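Local coordinates for protein intermedilysin (Streptococcus intermedius, PDB 5IMW) that probably lyses host cells by binding cholesterol-containing membranes, changing conformation and inserting as an oligomeric pore, at residues N196-A204 with N321-S332. Sequence-based numbering, arbitrary orientation.
Sequences NFRQVYYTA and NFSAQSPAVPIS
Phe-322 and Tyr-202 meet where the chain turns from strand 191-200 into strand 202-206, a worked example of an aromatic cluster, completed by Tyr-201, that packs a loop against the corner where the chain passes between sheets. Followed outward, the Phe-322 side chain first lays CB over the face of the Tyr-201 ring, 4.0 Å from its CG. CG and CD1 then pass Tyr-201 CD2, CD1 at 3.9 Å; on the other edge CE2 comes within 3.6 Å of Tyr-202 CE1, and CZ, the tip, lies 4.0 Å from that same CE1, the two rings being oblique (33°). With CG anti to the backbone N, Phe-322 reaches away from the centre of the Tyr-201 ring; the two planes are nearly parallel, 9° apart, but slid so far that they barely overlap. The middle of the tyrosine face goes instead to Phe-322 CA, a CH-pi contact almost on the ring normal. Tyr-202 OH accepts the backbone N-H of Ala-328 at 2.9 Å, a bent bond (140°). On the strand before the corner, Ile-331 CD1 packs on Val-200 CG2, and Ser-332 CB lies over one face of the Arg-198 guanidinium, toward its rim. Tyr-244 of strand 236-244 and Val-133 of helix 122-140 also touch Tyr-202. No backbone-to-backbone hydrogen bond joins the two segments, so cohesion rests mainly on apolar and aromatic contact, with a single bent hydrogen bond tying in the chain that leads into strand 329-337.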
# COMPACT_ATOMS: atom_id res chain seq x y z
N ASN A 196 6.91 -3.55 -0.09
CA ASN A 196 7.21 -4.65 -0.99
C ASN A 196 7.92 -4.09 -2.22
O ASN A 196 7.42 -3.16 -2.86
CB ASN A 196 5.95 -5.39 -1.42
CG ASN A 196 6.24 -6.51 -2.40
OD1 ASN A 196 7.10 -7.35 -2.16
ND2 ASN A 196 5.54 -6.51 -3.53
N PHE A 197 9.08 -4.65 -2.54
CA PHE A 197 9.82 -4.31 -3.74
C PHE A 197 9.90 -5.54 -4.62
O PHE A 197 10.23 -6.63 -4.14
CB PHE A 197 11.23 -3.79 -3.41
CG PHE A 197 11.25 -2.46 -2.72
CD1 PHE A 197 11.24 -1.28 -3.45
CD2 PHE A 197 11.29 -2.37 -1.33
CE1 PHE A 197 11.27 -0.06 -2.83
CE2 PHE A 197 11.31 -1.15 -0.70
CZ PHE A 197 11.30 0.01 -1.45
N ARG A 198 9.60 -5.37 -5.91
CA ARG A 198 9.65 -6.45 -6.89
C ARG A 198 10.60 -6.03 -8.01
O ARG A 198 10.26 -5.17 -8.82
CB ARG A 198 8.27 -6.77 -7.44
CG ARG A 198 7.33 -7.40 -6.42
CD ARG A 198 6.63 -8.62 -7.00
NE ARG A 198 5.93 -9.37 -5.96
CZ ARG A 198 4.61 -9.39 -5.78
NH1 ARG A 198 3.80 -8.69 -6.57
NH2 ARG A 198 4.09 -10.11 -4.80
N GLN A 199 11.78 -6.64 -8.04
CA GLN A 199 12.81 -6.32 -9.03
C GLN A 199 12.79 -7.38 -10.13
O GLN A 199 13.26 -8.50 -9.93
CB GLN A 199 14.19 -6.25 -8.36
CG GLN A 199 14.30 -5.18 -7.28
CD GLN A 199 15.57 -5.32 -6.46
OE1 GLN A 199 15.98 -6.42 -6.09
NE2 GLN A 199 16.19 -4.19 -6.15
N VAL A 200 12.25 -7.01 -11.29
CA VAL A 200 12.00 -7.94 -12.38
C VAL A 200 13.08 -7.75 -13.44
O VAL A 200 13.27 -6.64 -13.96
CB VAL A 200 10.60 -7.73 -12.98
CG1 VAL A 200 10.37 -8.68 -14.15
CG2 VAL A 200 9.54 -7.92 -11.91
N TYR A 201 13.78 -8.84 -13.77
CA TYR A 201 14.76 -8.83 -14.86
C TYR A 201 14.12 -9.24 -16.18
O TYR A 201 14.18 -8.50 -17.17
CB TYR A 201 15.93 -9.76 -14.52
CG TYR A 201 16.57 -9.50 -13.18
CD1 TYR A 201 16.66 -8.21 -12.67
CD2 TYR A 201 17.08 -10.54 -12.42
CE1 TYR A 201 17.25 -7.97 -11.44
CE2 TYR A 201 17.66 -10.31 -11.19
CZ TYR A 201 17.75 -9.03 -10.70
OH TYR A 201 18.33 -8.79 -9.48
N TYR A 202 13.51 -10.43 -16.21
CA TYR A 202 12.82 -10.91 -17.39
C TYR A 202 11.54 -11.62 -16.95
O TYR A 202 11.38 -12.00 -15.79
CB TYR A 202 13.70 -11.85 -18.23
CG TYR A 202 14.28 -13.03 -17.47
CD1 TYR A 202 15.45 -12.90 -16.74
CD2 TYR A 202 13.67 -14.27 -17.51
CE1 TYR A 202 15.99 -13.97 -16.05
CE2 TYR A 202 14.20 -15.35 -16.83
CZ TYR A 202 15.35 -15.20 -16.10
OH TYR A 202 15.88 -16.27 -15.42
N THR A 203 10.62 -11.78 -17.90
CA THR A 203 9.33 -12.41 -17.66
C THR A 203 9.04 -13.40 -18.77
O THR A 203 9.18 -13.07 -19.95
CB THR A 203 8.21 -11.37 -17.58
OG1 THR A 203 8.68 -10.10 -18.04
CG2 THR A 203 7.70 -11.24 -16.15
N ALA A 204 8.65 -14.61 -18.39
CA ALA A 204 8.25 -15.65 -19.34
C ALA A 204 6.73 -15.67 -19.42
O ALA A 204 6.05 -15.98 -18.44
CB ALA A 204 8.79 -17.01 -18.91
N ASN A 321 20.32 -4.60 -11.45
CA ASN A 321 20.71 -5.18 -12.72
C ASN A 321 20.89 -6.68 -12.57
O ASN A 321 21.31 -7.18 -11.52
CB ASN A 321 22.01 -4.56 -13.24
CG ASN A 321 21.82 -3.14 -13.73
OD1 ASN A 321 22.36 -2.20 -13.15
ND2 ASN A 321 21.05 -2.98 -14.80
N PHE A 322 20.59 -7.40 -13.65
CA PHE A 322 20.79 -8.84 -13.69
C PHE A 322 22.28 -9.15 -13.64
O PHE A 322 23.03 -8.77 -14.55
CB PHE A 322 20.15 -9.42 -14.95
CG PHE A 322 20.06 -10.92 -14.98
CD1 PHE A 322 20.50 -11.70 -13.92
CD2 PHE A 322 19.52 -11.56 -16.08
CE1 PHE A 322 20.41 -13.07 -13.96
CE2 PHE A 322 19.42 -12.94 -16.13
CZ PHE A 322 19.87 -13.69 -15.07
N SER A 323 22.72 -9.83 -12.57
CA SER A 323 24.14 -10.13 -12.41
C SER A 323 24.65 -11.07 -13.49
O SER A 323 25.82 -10.99 -13.87
CB SER A 323 24.38 -10.72 -11.02
OG SER A 323 23.71 -11.96 -10.86
N ALA A 324 23.80 -11.98 -13.98
CA ALA A 324 24.12 -12.96 -15.02
C ALA A 324 24.96 -14.11 -14.47
O ALA A 324 25.51 -14.89 -15.26
CB ALA A 324 24.85 -12.35 -16.22
N GLN A 325 25.07 -14.26 -13.15
CA GLN A 325 25.79 -15.39 -12.58
C GLN A 325 25.08 -16.71 -12.86
O GLN A 325 25.73 -17.75 -13.02
CB GLN A 325 25.94 -15.21 -11.07
CG GLN A 325 26.58 -13.90 -10.63
CD GLN A 325 28.08 -13.88 -10.81
OE1 GLN A 325 28.62 -14.44 -11.77
NE2 GLN A 325 28.78 -13.24 -9.87
N SER A 326 23.75 -16.69 -12.91
CA SER A 326 22.94 -17.90 -13.04
C SER A 326 21.54 -17.49 -13.48
O SER A 326 21.26 -16.30 -13.62
CB SER A 326 22.91 -18.66 -11.72
OG SER A 326 23.24 -20.03 -11.90
N PRO A 327 20.63 -18.44 -13.71
CA PRO A 327 19.26 -18.06 -14.05
C PRO A 327 18.48 -17.60 -12.84
O PRO A 327 18.66 -18.09 -11.72
CB PRO A 327 18.67 -19.36 -14.62
CG PRO A 327 19.43 -20.43 -13.95
CD PRO A 327 20.81 -19.90 -13.68
N ALA A 328 17.61 -16.63 -13.08
CA ALA A 328 16.90 -15.97 -12.00
C ALA A 328 15.83 -16.89 -11.41
O ALA A 328 15.43 -17.90 -12.01
CB ALA A 328 16.27 -14.67 -12.49
N VAL A 329 15.38 -16.53 -10.21
CA VAL A 329 14.36 -17.28 -9.48
C VAL A 329 13.01 -16.59 -9.66
O VAL A 329 12.96 -15.35 -9.70
CB VAL A 329 14.73 -17.39 -7.99
CG1 VAL A 329 13.68 -18.17 -7.21
CG2 VAL A 329 16.10 -18.05 -7.82
N PRO A 330 11.90 -17.32 -9.78
CA PRO A 330 10.60 -16.66 -9.95
C PRO A 330 10.14 -15.99 -8.66
O PRO A 330 10.27 -16.54 -7.57
CB PRO A 330 9.66 -17.82 -10.33
CG PRO A 330 10.33 -19.03 -9.79
CD PRO A 330 11.79 -18.78 -9.91
N ILE A 331 9.56 -14.79 -8.81
CA ILE A 331 9.18 -14.01 -7.64
C ILE A 331 7.69 -13.72 -7.72
O ILE A 331 7.00 -13.68 -6.69
CB ILE A 331 9.98 -12.70 -7.53
CG1 ILE A 331 9.91 -11.92 -8.85
CG2 ILE A 331 11.42 -13.01 -7.15
CD1 ILE A 331 10.52 -10.54 -8.77
N SER A 332 7.18 -13.52 -8.93
CA SER A 332 5.78 -13.17 -9.10
C SER A 332 5.25 -13.79 -10.38
O SER A 332 5.99 -14.03 -11.33
CB SER A 332 5.57 -11.65 -9.13
OG SER A 332 5.85 -11.12 -10.41